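Local coordinates for RNA-dependent RNA Polymerase (Bombyx mori cytoplasmic polyhedrosis virus, PDB 6TZ0), which catalyses RNA-templated RNA synthesis, making the plus strands of transcription and probably the complementary minus strands during replication of the viral double-stranded genome, at residues A216-I221 / V771-G776; L767-R772 / A1046-F1051; A334-T339 / W733-R738; I739-R744 / N761-D766. One frame throughout, in Å; residues are numbered along the deposited sequence.

Interaction 1 of 4, residues A216-I221 / V771-G776; sequences AIMSGI and VRRPEG
The carbonyl of S219 takes two backbone N-H groups from the facing loop, both through weak bonds: the shorter runs from R773 N to S219 O (2.6 Å, N-H...O angle 126°), the longer from R772 N to S219 O (3.4 Å). One carbonyl oxygen thus gathers two consecutive amides that lead into helix 774-786. The side chain of R773 supplies a second approach. With CG anti to the backbone N (chi1 -175°) and a bend at chi3, it leads back along the helix end: R773 NH2 lies 2.9 Å from I217 O and 3.3 Å from M218 O, while G220 CA sits over one face of the guanidinium, 3.7 Å from R773 NH1. R772 instead runs out extended, its CD 3.3 Å from G220 O, and its guanidinium finds its partner outside, NH2 bonding to S60 O. S219 OG turns back to T215 O in the preceding helix, leaving its CB to pack on V771 CG2. Beside this, G776 CA offers a CA-H...O contact to M218 O. The helix end also closes on itself: I221 N bonds A216 O, and G220 N bonds I217 O at 3.1 Å. These two bonds, together with the positive phi of G220 (83°), define a Schellman motif, the classic ending of an alpha helix with glycine at the C' position.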
loop_
_atom_site.group_PDB
_atom_site.type_symbol
_atom_site.label_atom_id
_atom_site.label_comp_id
_atom_site.label_asym_id
_atom_site.label_seq_id
_atom_site.Cartn_x
_atom_site.Cartn_y
_atom_site.Cartn_z
ATOM N N ALA A 216 -4.728 -0.117 -30.936
ATOM C CA ALA A 216 -4.624 -1.540 -31.235
ATOM C C ALA A 216 -4.450 -1.804 -32.725
ATOM O O ALA A 216 -3.774 -2.765 -33.101
ATOM C CB ALA A 216 -5.852 -2.274 -30.711
ATOM N N ILE A 217 -5.060 -0.981 -33.581
ATOM C CA ILE A 217 -4.826 -1.111 -35.019
ATOM C C ILE A 217 -3.400 -0.699 -35.369
ATOM O O ILE A 217 -2.723 -1.373 -36.156
ATOM C CB ILE A 217 -5.855 -0.292 -35.814
ATOM C CG1 ILE A 217 -7.260 -0.816 -35.587
ATOM C CG2 ILE A 217 -5.577 -0.367 -37.297
ATOM C CD1 ILE A 217 -8.289 0.123 -36.120
ATOM N N MET A 218 -2.914 0.398 -34.776
ATOM C CA MET A 218 -1.529 0.831 -34.980
ATOM C C MET A 218 -0.522 -0.192 -34.469
ATOM O O MET A 218 0.600 -0.269 -34.977
ATOM C CB MET A 218 -1.306 2.176 -34.289
ATOM C CG MET A 218 -1.891 3.386 -34.998
ATOM S SD MET A 218 -0.901 3.924 -36.403
ATOM C CE MET A 218 -1.816 3.213 -37.746
ATOM N N SER A 219 -0.913 -0.985 -33.479
ATOM C CA SER A 219 -0.082 -2.032 -32.912
ATOM C C SER A 219 0.040 -3.260 -33.803
ATOM O O SER A 219 0.946 -4.067 -33.594
ATOM C CB SER A 219 -0.668 -2.436 -31.566
ATOM O OG SER A 219 -0.573 -1.367 -30.645
ATOM N N GLY A 220 -0.846 -3.432 -34.774
ATOM C CA GLY A 220 -0.890 -4.667 -35.519
ATOM C C GLY A 220 -1.669 -5.773 -34.852
ATOM O O GLY A 220 -1.647 -6.907 -35.338
ATOM N N ILE A 221 -2.355 -5.477 -33.752
ATOM C CA ILE A 221 -3.128 -6.486 -33.040
ATOM C C ILE A 221 -4.503 -6.656 -33.671
ATOM O O ILE A 221 -4.955 -7.777 -33.926
ATOM C CB ILE A 221 -3.219 -6.105 -31.554
ATOM C CG1 ILE A 221 -1.823 -6.130 -30.934
ATOM C CG2 ILE A 221 -4.168 -7.018 -30.807
ATOM C CD1 ILE A 221 -1.745 -5.481 -29.598
ATOM N N VAL A 771 3.893 -5.962 -28.067
ATOM C CA VAL A 771 3.207 -5.389 -29.212
ATOM C C VAL A 771 3.614 -6.192 -30.444
ATOM O O VAL A 771 4.598 -6.929 -30.432
ATOM C CB VAL A 771 3.555 -3.891 -29.362
ATOM C CG1 VAL A 771 4.905 -3.684 -30.026
ATOM C CG2 VAL A 771 2.485 -3.120 -30.019
ATOM N N ARG A 772 2.846 -6.045 -31.516
ATOM C CA ARG A 772 3.061 -6.841 -32.713
ATOM C C ARG A 772 3.654 -6.043 -33.870
ATOM O O ARG A 772 4.378 -6.608 -34.693
ATOM C CB ARG A 772 1.735 -7.488 -33.127
ATOM C CG ARG A 772 1.835 -8.544 -34.180
ATOM C CD ARG A 772 0.512 -9.236 -34.370
ATOM N NE ARG A 772 0.567 -10.160 -35.491
ATOM C CZ ARG A 772 -0.458 -10.884 -35.908
ATOM N NH1 ARG A 772 -1.628 -10.792 -35.296
ATOM N NH2 ARG A 772 -0.317 -11.694 -36.942
ATOM N N ARG A 773 3.387 -4.739 -33.949
ATOM C CA ARG A 773 4.010 -3.870 -34.946
ATOM C C ARG A 773 4.502 -2.605 -34.251
ATOM O O ARG A 773 3.720 -1.667 -34.029
ATOM C CB ARG A 773 3.052 -3.532 -36.086
ATOM C CG ARG A 773 3.709 -2.743 -37.198
ATOM C CD ARG A 773 2.809 -2.489 -38.395
ATOM N NE ARG A 773 1.681 -1.607 -38.109
ATOM C CZ ARG A 773 0.409 -1.941 -38.282
ATOM N NH1 ARG A 773 0.092 -3.136 -38.753
ATOM N NH2 ARG A 773 -0.549 -1.073 -38.003
ATOM N N PRO A 774 5.787 -2.543 -33.888
ATOM C CA PRO A 774 6.296 -1.369 -33.158
ATOM C C PRO A 774 6.454 -0.112 -34.001
ATOM O O PRO A 774 6.555 0.983 -33.429
ATOM C CB PRO A 774 7.657 -1.850 -32.638
ATOM C CG PRO A 774 7.567 -3.327 -32.641
ATOM C CD PRO A 774 6.727 -3.672 -33.819
ATOM N N GLU A 775 6.476 -0.223 -35.330
ATOM C CA GLU A 775 6.690 0.948 -36.176
ATOM C C GLU A 775 5.458 1.850 -36.210
ATOM O O GLU A 775 5.578 3.084 -36.164
ATOM C CB GLU A 775 7.078 0.491 -37.583
ATOM C CG GLU A 775 7.353 1.618 -38.557
ATOM C CD GLU A 775 8.585 2.426 -38.200
ATOM O OE1 GLU A 775 9.522 1.864 -37.591
ATOM O OE2 GLU A 775 8.613 3.632 -38.523
ATOM N N GLY A 776 4.265 1.254 -36.281
ATOM C CA GLY A 776 3.045 2.036 -36.170
ATOM C C GLY A 776 2.878 2.660 -34.803
ATOM O O GLY A 776 2.317 3.750 -34.675
#

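Interaction 2 of 4, residues L767-R772 / A1046-F1051; sequences LLFRVR and AYNMSF
The amide of N1048 lies against the ring of F769, the two planes 66° apart. N1048 ND2 approaches CD1 of F769 at 3.3 Å, while OD1 stands over one face of the ring, offset toward its rim. Because N1048 CG is set between its backbone N and carbonyl carbon (chi1 60°), N1048 ND2 also comes within 3.0 Å of L768 O, at an angle too poor for a hydrogen bond. M1049 adds a Met-aromatic contact, its SD 4.8 Å from the F769 ring centroid in an oblique approach. On the residue before N1048, Y1047 CB packs on V771 O at 3.3 Å, and Y1047 O receives a CA-H...O contact from R772 CA (3.6 Å). In the next shell, F1150 touches F769, P774 touches N1048, and Y1047 OH bonds A329 O in helix 325-339. S1053 OG bonds the N1048 carbonyl. With no conventional hydrogen bond between these two irregular segments, the contact consists mainly of ring, sulfur and C-H packing, while polar groups such as Y1047 OH are anchored outside it.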
loop_
_atom_site.group_PDB
_atom_site.type_symbol
_atom_site.label_atom_id
_atom_site.label_comp_id
_atom_site.label_asym_id
_atom_site.label_seq_id
_atom_site.Cartn_x
_atom_site.Cartn_y
_atom_site.Cartn_z
ATOM N N LEU A 767 5.383 -0.680 -23.828
ATOM C CA LEU A 767 4.614 -1.373 -24.856
ATOM C C LEU A 767 5.466 -1.991 -25.950
ATOM O O LEU A 767 4.996 -2.092 -27.081
ATOM C CB LEU A 767 3.621 -0.420 -25.521
ATOM C CG LEU A 767 2.320 0.029 -24.881
ATOM C CD1 LEU A 767 1.743 1.127 -25.733
ATOM C CD2 LEU A 767 1.375 -1.144 -24.838
ATOM N N LEU A 768 6.705 -2.387 -25.673
ATOM C CA LEU A 768 7.634 -2.594 -26.778
ATOM C C LEU A 768 7.708 -4.063 -27.188
ATOM O O LEU A 768 7.691 -4.376 -28.383
ATOM C CB LEU A 768 9.010 -2.051 -26.408
ATOM C CG LEU A 768 9.871 -1.557 -27.572
ATOM C CD1 LEU A 768 10.802 -0.505 -27.041
ATOM C CD2 LEU A 768 10.667 -2.630 -28.252
ATOM N N PHE A 769 7.839 -4.979 -26.225
ATOM C CA PHE A 769 7.838 -6.396 -26.578
ATOM C C PHE A 769 6.466 -7.036 -26.475
ATOM O O PHE A 769 6.301 -8.180 -26.899
ATOM C CB PHE A 769 8.812 -7.238 -25.737
ATOM C CG PHE A 769 10.253 -7.144 -26.160
ATOM C CD1 PHE A 769 10.736 -6.062 -26.867
ATOM C CD2 PHE A 769 11.069 -8.251 -26.023
ATOM C CE1 PHE A 769 12.035 -6.016 -27.278
ATOM C CE2 PHE A 769 12.377 -8.219 -26.447
ATOM C CZ PHE A 769 12.858 -7.096 -27.082
ATOM N N ARG A 770 5.481 -6.346 -25.916
ATOM C CA ARG A 770 4.133 -6.882 -25.827
ATOM C C ARG A 770 3.269 -6.467 -27.010
ATOM O O ARG A 770 2.049 -6.634 -26.978
ATOM C CB ARG A 770 3.504 -6.469 -24.499
ATOM C CG ARG A 770 3.451 -4.993 -24.255
ATOM C CD ARG A 770 2.952 -4.721 -22.857
ATOM N NE ARG A 770 3.894 -5.120 -21.819
ATOM C CZ ARG A 770 3.620 -5.089 -20.520
ATOM N NH1 ARG A 770 2.433 -4.682 -20.102
ATOM N NH2 ARG A 770 4.530 -5.456 -19.633
ATOM N N VAL A 771 3.893 -5.962 -28.067
ATOM C CA VAL A 771 3.207 -5.389 -29.212
ATOM C C VAL A 771 3.614 -6.192 -30.444
ATOM O O VAL A 771 4.598 -6.929 -30.432
ATOM C CB VAL A 771 3.555 -3.891 -29.362
ATOM C CG1 VAL A 771 4.905 -3.684 -30.026
ATOM C CG2 VAL A 771 2.485 -3.120 -30.019
ATOM N N ARG A 772 2.846 -6.045 -31.516
ATOM C CA ARG A 772 3.061 -6.841 -32.713
ATOM C C ARG A 772 3.654 -6.043 -33.870
ATOM O O ARG A 772 4.378 -6.608 -34.693
ATOM C CB ARG A 772 1.735 -7.488 -33.127
ATOM C CG ARG A 772 1.835 -8.544 -34.180
ATOM C CD ARG A 772 0.512 -9.236 -34.370
ATOM N NE ARG A 772 0.567 -10.160 -35.491
ATOM C CZ ARG A 772 -0.458 -10.884 -35.908
ATOM N NH1 ARG A 772 -1.628 -10.792 -35.296
ATOM N NH2 ARG A 772 -0.317 -11.694 -36.942
ATOM N N ALA A 1046 7.999 -13.601 -28.488
ATOM C CA ALA A 1046 7.330 -12.339 -28.211
ATOM C C ALA A 1046 6.487 -11.997 -29.429
ATOM O O ALA A 1046 6.691 -12.550 -30.512
ATOM C CB ALA A 1046 8.315 -11.213 -27.897
ATOM N N TYR A 1047 5.528 -11.082 -29.250
ATOM C CA TYR A 1047 4.684 -10.707 -30.380
ATOM C C TYR A 1047 5.432 -9.893 -31.424
ATOM O O TYR A 1047 5.002 -9.864 -32.580
ATOM C CB TYR A 1047 3.443 -9.932 -29.932
ATOM C CG TYR A 1047 2.372 -10.762 -29.279
ATOM C CD1 TYR A 1047 1.628 -11.659 -30.021
ATOM C CD2 TYR A 1047 2.065 -10.606 -27.938
ATOM C CE1 TYR A 1047 0.647 -12.413 -29.440
ATOM C CE2 TYR A 1047 1.080 -11.356 -27.348
ATOM C CZ TYR A 1047 0.374 -12.257 -28.104
ATOM O OH TYR A 1047 -0.619 -13.005 -27.525
ATOM N N ASN A 1048 6.541 -9.253 -31.066
ATOM C CA ASN A 1048 7.343 -8.529 -32.042
ATOM C C ASN A 1048 8.528 -9.323 -32.579
ATOM O O ASN A 1048 9.258 -8.807 -33.429
ATOM C CB ASN A 1048 7.859 -7.207 -31.465
ATOM C CG ASN A 1048 8.738 -7.388 -30.243
ATOM O OD1 ASN A 1048 8.849 -8.472 -29.684
ATOM N ND2 ASN A 1048 9.426 -6.327 -29.866
ATOM N N MET A 1049 8.757 -10.538 -32.101
ATOM C CA MET A 1049 9.957 -11.291 -32.447
ATOM C C MET A 1049 9.667 -12.434 -33.409
ATOM O O MET A 1049 10.298 -13.486 -33.338
ATOM C CB MET A 1049 10.650 -11.813 -31.193
ATOM C CG MET A 1049 11.321 -10.727 -30.384
ATOM S SD MET A 1049 12.121 -11.353 -28.910
ATOM C CE MET A 1049 13.456 -12.257 -29.662
ATOM N N SER A 1050 8.738 -12.226 -34.340
ATOM C CA SER A 1050 8.423 -13.244 -35.330
ATOM C C SER A 1050 9.556 -13.385 -36.334
ATOM O O SER A 1050 10.431 -12.527 -36.440
ATOM C CB SER A 1050 7.118 -12.916 -36.055
ATOM O OG SER A 1050 7.254 -11.758 -36.851
ATOM N N PHE A 1051 9.525 -14.490 -37.073
ATOM C CA PHE A 1051 10.596 -14.829 -38.000
ATOM C C PHE A 1051 10.678 -13.813 -39.132
ATOM O O PHE A 1051 9.752 -13.691 -39.939
ATOM C CB PHE A 1051 10.381 -16.231 -38.553
ATOM C CG PHE A 1051 11.386 -16.621 -39.576
ATOM C CD1 PHE A 1051 12.695 -16.868 -39.213
ATOM C CD2 PHE A 1051 11.027 -16.737 -40.907
ATOM C CE1 PHE A 1051 13.627 -17.224 -40.155
ATOM C CE2 PHE A 1051 11.954 -17.096 -41.853
ATOM C CZ PHE A 1051 13.255 -17.339 -41.478
#

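Interaction 3 of 4, residues A334-T339 / W733-R738; sequences ACRAMT and WGFADR
A cation-pi pair, R336 over F735, joins the C-terminal part of helix 325-339 to the loop that follows strand 732-733. The guanidinium carbon CZ of R336 stands 3.8 Å from the F735 ring centroid, almost on the ring normal. The group is nonetheless not flat on the ring: the two planes are 44° apart, NH1 lies above the ring centre, and R336 NH2 is over the CG-CD2 side, 3.4 Å from F735 CD2. Bends at chi2 and chi3 (-61° and -69°) fold the arginine chain to bring its head over the face, and a hydrogen bond from NH1 to Y332 OH, one helical turn earlier, helps to set its rotation. The loop side of this contact comes near the metal site: the side chain of R738 is about 9 Å from that of D681, which can bind magnesium, though no metal is bound here. R336 NH2 lies at the edge of the R738 guanidinium, near its plane and 4.3 Å from R738 NH2, and R254 brings a further positive charge near R336; the electrons of the F735 ring probably offset part of this crowding of like charges. R738 NH2 also makes a weak hydrogen bond to Q724 OE1. D737 OD2 lies 3.3 Å from A337 CA and also close to R336 O, two acceptors with no hydrogen bond between them. Within the helix, C335 O accepts both T339 OG1 and T339 N.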
loop_
_atom_site.group_PDB
_atom_site.type_symbol
_atom_site.label_atom_id
_atom_site.label_comp_id
_atom_site.label_asym_id
_atom_site.label_seq_id
_atom_site.Cartn_x
_atom_site.Cartn_y
_atom_site.Cartn_z
ATOM N N ALA A 334 -5.892 -10.338 -29.899
ATOM C CA ALA A 334 -7.063 -9.664 -30.453
ATOM C C ALA A 334 -8.221 -9.640 -29.460
ATOM O O ALA A 334 -8.867 -8.607 -29.289
ATOM C CB ALA A 334 -7.489 -10.329 -31.759
ATOM N N CYS A 335 -8.476 -10.752 -28.769
ATOM C CA CYS A 335 -9.550 -10.753 -27.774
ATOM C C CYS A 335 -9.202 -9.934 -26.533
ATOM O O CYS A 335 -10.107 -9.424 -25.862
ATOM C CB CYS A 335 -9.912 -12.180 -27.387
ATOM S SG CYS A 335 -10.728 -13.077 -28.706
ATOM N N ARG A 336 -7.911 -9.796 -26.209
ATOM C CA ARG A 336 -7.509 -8.856 -25.164
ATOM C C ARG A 336 -7.819 -7.425 -25.573
ATOM O O ARG A 336 -8.242 -6.613 -24.745
ATOM C CB ARG A 336 -6.015 -8.991 -24.842
ATOM C CG ARG A 336 -5.611 -10.303 -24.208
ATOM C CD ARG A 336 -6.316 -10.455 -22.909
ATOM N NE ARG A 336 -5.857 -9.507 -21.901
ATOM C CZ ARG A 336 -5.068 -9.832 -20.889
ATOM N NH1 ARG A 336 -4.712 -11.093 -20.718
ATOM N NH2 ARG A 336 -4.690 -8.913 -20.019
ATOM N N ALA A 337 -7.614 -7.099 -26.850
ATOM C CA ALA A 337 -7.996 -5.777 -27.336
ATOM C C ALA A 337 -9.509 -5.618 -27.424
ATOM O O ALA A 337 -10.017 -4.497 -27.347
ATOM C CB ALA A 337 -7.359 -5.516 -28.696
ATOM N N MET A 338 -10.240 -6.717 -27.595
ATOM C CA MET A 338 -11.690 -6.633 -27.734
ATOM C C MET A 338 -12.414 -6.563 -26.399
ATOM O O MET A 338 -13.530 -6.041 -26.345
ATOM C CB MET A 338 -12.222 -7.819 -28.530
ATOM C CG MET A 338 -11.894 -7.754 -29.997
ATOM S SD MET A 338 -12.425 -9.190 -30.932
ATOM C CE MET A 338 -11.714 -8.789 -32.516
ATOM N N THR A 339 -11.835 -7.090 -25.326
ATOM C CA THR A 339 -12.515 -7.062 -24.036
ATOM C C THR A 339 -12.011 -5.973 -23.097
ATOM O O THR A 339 -12.788 -5.458 -22.293
ATOM C CB THR A 339 -12.402 -8.422 -23.343
ATOM O OG1 THR A 339 -11.030 -8.819 -23.288
ATOM C CG2 THR A 339 -13.207 -9.475 -24.072
ATOM N N TRP A 733 3.694 -14.156 -23.742
ATOM C CA TRP A 733 2.563 -13.449 -24.345
ATOM C C TRP A 733 2.336 -12.185 -23.520
ATOM O O TRP A 733 1.767 -12.237 -22.431
ATOM C CB TRP A 733 1.290 -14.294 -24.390
ATOM C CG TRP A 733 1.320 -15.537 -25.247
ATOM C CD1 TRP A 733 2.380 -16.048 -25.925
ATOM C CD2 TRP A 733 0.205 -16.386 -25.556
ATOM N NE1 TRP A 733 2.010 -17.183 -26.598
ATOM C CE2 TRP A 733 0.676 -17.406 -26.397
ATOM C CE3 TRP A 733 -1.143 -16.390 -25.185
ATOM C CZ2 TRP A 733 -0.150 -18.418 -26.873
ATOM C CZ3 TRP A 733 -1.960 -17.390 -25.665
ATOM C CH2 TRP A 733 -1.463 -18.389 -26.495
ATOM N N GLY A 734 2.784 -11.049 -24.037
ATOM C CA GLY A 734 2.612 -9.807 -23.320
ATOM C C GLY A 734 1.203 -9.254 -23.424
ATOM O O GLY A 734 0.438 -9.579 -24.328
ATOM N N PHE A 735 0.863 -8.394 -22.470
ATOM C CA PHE A 735 -0.484 -7.840 -22.333
ATOM C C PHE A 735 -0.398 -6.355 -22.688
ATOM O O PHE A 735 -0.137 -5.513 -21.828
ATOM C CB PHE A 735 -1.037 -8.040 -20.912
ATOM C CG PHE A 735 -1.284 -9.481 -20.523
ATOM C CD1 PHE A 735 -1.344 -10.495 -21.466
ATOM C CD2 PHE A 735 -1.466 -9.811 -19.188
ATOM C CE1 PHE A 735 -1.564 -11.805 -21.083
ATOM C CE2 PHE A 735 -1.694 -11.116 -18.801
ATOM C CZ PHE A 735 -1.743 -12.112 -19.747
ATOM N N ALA A 736 -0.617 -6.037 -23.964
ATOM C CA ALA A 736 -0.479 -4.664 -24.429
ATOM C C ALA A 736 -1.654 -3.784 -24.044
ATOM O O ALA A 736 -1.530 -2.557 -24.082
ATOM C CB ALA A 736 -0.313 -4.622 -25.946
ATOM N N ASP A 737 -2.785 -4.369 -23.674
ATOM C CA ASP A 737 -3.963 -3.585 -23.357
ATOM C C ASP A 737 -4.056 -3.280 -21.867
ATOM O O ASP A 737 -5.119 -2.886 -21.380
ATOM C CB ASP A 737 -5.209 -4.311 -23.860
ATOM C CG ASP A 737 -6.349 -3.363 -24.175
ATOM O OD1 ASP A 737 -6.209 -2.145 -23.936
ATOM O OD2 ASP A 737 -7.375 -3.828 -24.702
ATOM N N ARG A 738 -2.963 -3.454 -21.137
ATOM C CA ARG A 738 -2.861 -3.037 -19.749
ATOM C C ARG A 738 -2.123 -1.719 -19.603
ATOM O O ARG A 738 -1.999 -1.211 -18.484
ATOM C CB ARG A 738 -2.158 -4.120 -18.936
ATOM C CG ARG A 738 -2.892 -5.436 -18.945
ATOM C CD ARG A 738 -4.191 -5.304 -18.202
ATOM N NE ARG A 738 -3.958 -4.984 -16.800
ATOM C CZ ARG A 738 -3.861 -5.895 -15.840
ATOM N NH1 ARG A 738 -3.644 -5.519 -14.587
ATOM N NH2 ARG A 738 -4.014 -7.178 -16.129
#

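Interaction 4 of 4, residues I739-R744 / N761-D766; sequences ISLWTR and NALIDD
Turned with CG1 anti to its carbonyl carbon (chi1 -63°) and extended beyond it (chi2 165°), I739 sends CD1 to the end of helix 754-766, where it meets D766 CB at 3.6 Å and D766 O at 3.5 Å. The other branch, CG2, reaches L763 CD2 at 3.8 Å, the two side chains sliding past each other in opposite directions. L741 enters on another flank of L763. Its CD2 branch touches L763 CB at 3.7 Å and then I764 CD1 at 4.1 Å, crossing I764 at about a right angle. I764 points away at its base, but a bend at chi2 (-60°) swings CD1 back toward the loop. I739 and L741 thus rest side by side against L763, which meets them with CD2 and CB respectively; its CD1 approaches the carbonyl O of S740. The loop is braced from within by a hydrogen bond between S740 OG and T743 OG1, 2.7 Å apart. Behind L741, whose CB lies over one face of the W742 ring, W742 NE1 bonds T215 OG1 of helix 206-218. Farther out, R744 makes a salt bridge to E759, an earlier residue of helix 754-766. No hydrogen bond crosses between 739-744 and 761-766, so the contact here is apolar packing of branched side chains, with that salt bridge a separate tie to the same helix; D766 contributes its CB and backbone oxygen.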
loop_
_atom_site.group_PDB
_atom_site.type_symbol
_atom_site.label_atom_id
_atom_site.label_comp_id
_atom_site.label_asym_id
_atom_site.label_seq_id
_atom_site.Cartn_x
_atom_site.Cartn_y
_atom_site.Cartn_z
ATOM N N ILE A 739 -1.631 -1.164 -20.704
ATOM C CA ILE A 739 -0.930 0.111 -20.721
ATOM C C ILE A 739 -1.788 1.097 -21.489
ATOM O O ILE A 739 -2.114 0.865 -22.659
ATOM C CB ILE A 739 0.455 -0.024 -21.358
ATOM C CG1 ILE A 739 1.305 -0.975 -20.527
ATOM C CG2 ILE A 739 1.116 1.335 -21.491
ATOM C CD1 ILE A 739 2.507 -1.441 -21.238
ATOM N N SER A 740 -2.151 2.197 -20.842
ATOM C CA SER A 740 -3.034 3.192 -21.431
ATOM C C SER A 740 -2.212 4.416 -21.788
ATOM O O SER A 740 -1.707 5.113 -20.904
ATOM C CB SER A 740 -4.158 3.564 -20.474
ATOM O OG SER A 740 -5.050 4.471 -21.089
ATOM N N LEU A 741 -2.095 4.683 -23.081
ATOM C CA LEU A 741 -1.417 5.880 -23.547
ATOM C C LEU A 741 -2.270 7.132 -23.416
ATOM O O LEU A 741 -1.782 8.221 -23.729
ATOM C CB LEU A 741 -1.002 5.709 -25.009
ATOM C CG LEU A 741 0.014 4.629 -25.367
ATOM C CD1 LEU A 741 0.181 4.549 -26.870
ATOM C CD2 LEU A 741 1.339 4.909 -24.703
ATOM N N TRP A 742 -3.522 7.020 -22.973
ATOM C CA TRP A 742 -4.471 8.112 -23.125
ATOM C C TRP A 742 -5.204 8.506 -21.851
ATOM O O TRP A 742 -5.681 9.644 -21.777
ATOM C CB TRP A 742 -5.503 7.759 -24.209
ATOM C CG TRP A 742 -4.851 7.329 -25.496
ATOM C CD1 TRP A 742 -4.807 6.060 -26.004
ATOM C CD2 TRP A 742 -4.073 8.139 -26.375
ATOM N NE1 TRP A 742 -4.088 6.045 -27.174
ATOM C CE2 TRP A 742 -3.627 7.312 -27.422
ATOM C CE3 TRP A 742 -3.735 9.490 -26.392
ATOM C CZ2 TRP A 742 -2.851 7.792 -28.465
ATOM C CZ3 TRP A 742 -2.967 9.967 -27.430
ATOM C CH2 TRP A 742 -2.536 9.121 -28.454
ATOM N N THR A 743 -5.318 7.631 -20.857
ATOM C CA THR A 743 -6.036 7.939 -19.628
ATOM C C THR A 743 -5.078 7.938 -18.441
ATOM O O THR A 743 -3.933 7.501 -18.544
ATOM C CB THR A 743 -7.180 6.946 -19.395
ATOM O OG1 THR A 743 -6.643 5.633 -19.223
ATOM C CG2 THR A 743 -8.122 6.928 -20.579
ATOM N N ARG A 744 -5.562 8.443 -17.304
ATOM C CA ARG A 744 -4.774 8.507 -16.078
ATOM C C ARG A 744 -5.590 8.043 -14.883
ATOM O O ARG A 744 -6.790 7.778 -14.976
ATOM C CB ARG A 744 -4.265 9.915 -15.776
ATOM C CG ARG A 744 -3.212 10.403 -16.698
ATOM C CD ARG A 744 -2.753 11.782 -16.304
ATOM N NE ARG A 744 -2.056 11.770 -15.026
ATOM C CZ ARG A 744 -0.756 11.539 -14.897
ATOM N NH1 ARG A 744 -0.016 11.302 -15.969
ATOM N NH2 ARG A 744 -0.192 11.544 -13.697
ATOM N N ASN A 761 7.621 8.418 -23.450
ATOM C CA ASN A 761 8.685 7.500 -23.845
ATOM C C ASN A 761 8.738 6.279 -22.940
ATOM O O ASN A 761 9.001 5.170 -23.414
ATOM C CB ASN A 761 10.033 8.216 -23.843
ATOM C CG ASN A 761 10.193 9.150 -25.014
ATOM O OD1 ASN A 761 9.793 8.832 -26.130
ATOM N ND2 ASN A 761 10.797 10.301 -24.774
ATOM N N ALA A 762 8.465 6.451 -21.644
ATOM C CA ALA A 762 8.437 5.301 -20.746
ATOM C C ALA A 762 7.269 4.372 -21.060
ATOM O O ALA A 762 7.422 3.148 -21.023
ATOM C CB ALA A 762 8.376 5.766 -19.293
ATOM N N LEU A 763 6.104 4.929 -21.401
ATOM C CA LEU A 763 4.966 4.081 -21.754
ATOM C C LEU A 763 5.166 3.377 -23.092
ATOM O O LEU A 763 4.757 2.216 -23.253
ATOM C CB LEU A 763 3.691 4.915 -21.784
ATOM C CG LEU A 763 3.158 5.413 -20.446
ATOM C CD1 LEU A 763 2.057 6.400 -20.688
ATOM C CD2 LEU A 763 2.635 4.261 -19.628
ATOM N N ILE A 764 5.789 4.063 -24.052
ATOM C CA ILE A 764 6.129 3.454 -25.334
ATOM C C ILE A 764 7.147 2.334 -25.148
ATOM O O ILE A 764 7.033 1.267 -25.763
ATOM C CB ILE A 764 6.617 4.548 -26.308
ATOM C CG1 ILE A 764 5.447 5.419 -26.774
ATOM C CG2 ILE A 764 7.365 3.985 -27.484
ATOM C CD1 ILE A 764 4.368 4.663 -27.483
ATOM N N ASP A 765 8.124 2.530 -24.258
ATOM C CA ASP A 765 9.084 1.472 -23.972
ATOM C C ASP A 765 8.453 0.320 -23.200
ATOM O O ASP A 765 8.906 -0.822 -23.325
ATOM C CB ASP A 765 10.271 2.038 -23.203
ATOM C CG ASP A 765 11.112 2.972 -24.043
ATOM O OD1 ASP A 765 11.128 2.806 -25.278
ATOM O OD2 ASP A 765 11.758 3.873 -23.468
ATOM N N ASP A 766 7.413 0.586 -22.408
ATOM C CA ASP A 766 6.692 -0.505 -21.763
ATOM C C ASP A 766 5.849 -1.302 -22.747
ATOM O O ASP A 766 5.615 -2.490 -22.517
ATOM C CB ASP A 766 5.786 0.016 -20.650
ATOM C CG ASP A 766 6.549 0.582 -19.487
ATOM O OD1 ASP A 766 7.707 0.180 -19.282
ATOM O OD2 ASP A 766 5.983 1.425 -18.760
#

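How the interactions relate
One stretch of chain, 733-776, supplies a segment to every contact and both segments to interaction 4. Interactions 3 and 4 use adjoining segments of its first loop, with centres 14 Å apart; interactions 1 and 2 share V771 and R772 between helices 754-766 and 774-786, with centres 9 Å apart. Interactions 3 and 4 are nested within the long loop that interaction 1 closes, whereas interaction 2 opens after both. Direct touches tie them together: I221 packs on A334 and A337, R770 NH1 lies 3.2 Å from F735 O, and L767 packs on I739 and L741. The stretch thereby joins N-terminal and C-terminal parts of the polymerase within a compact region whose contact centres lie 9 to 16 Å apart.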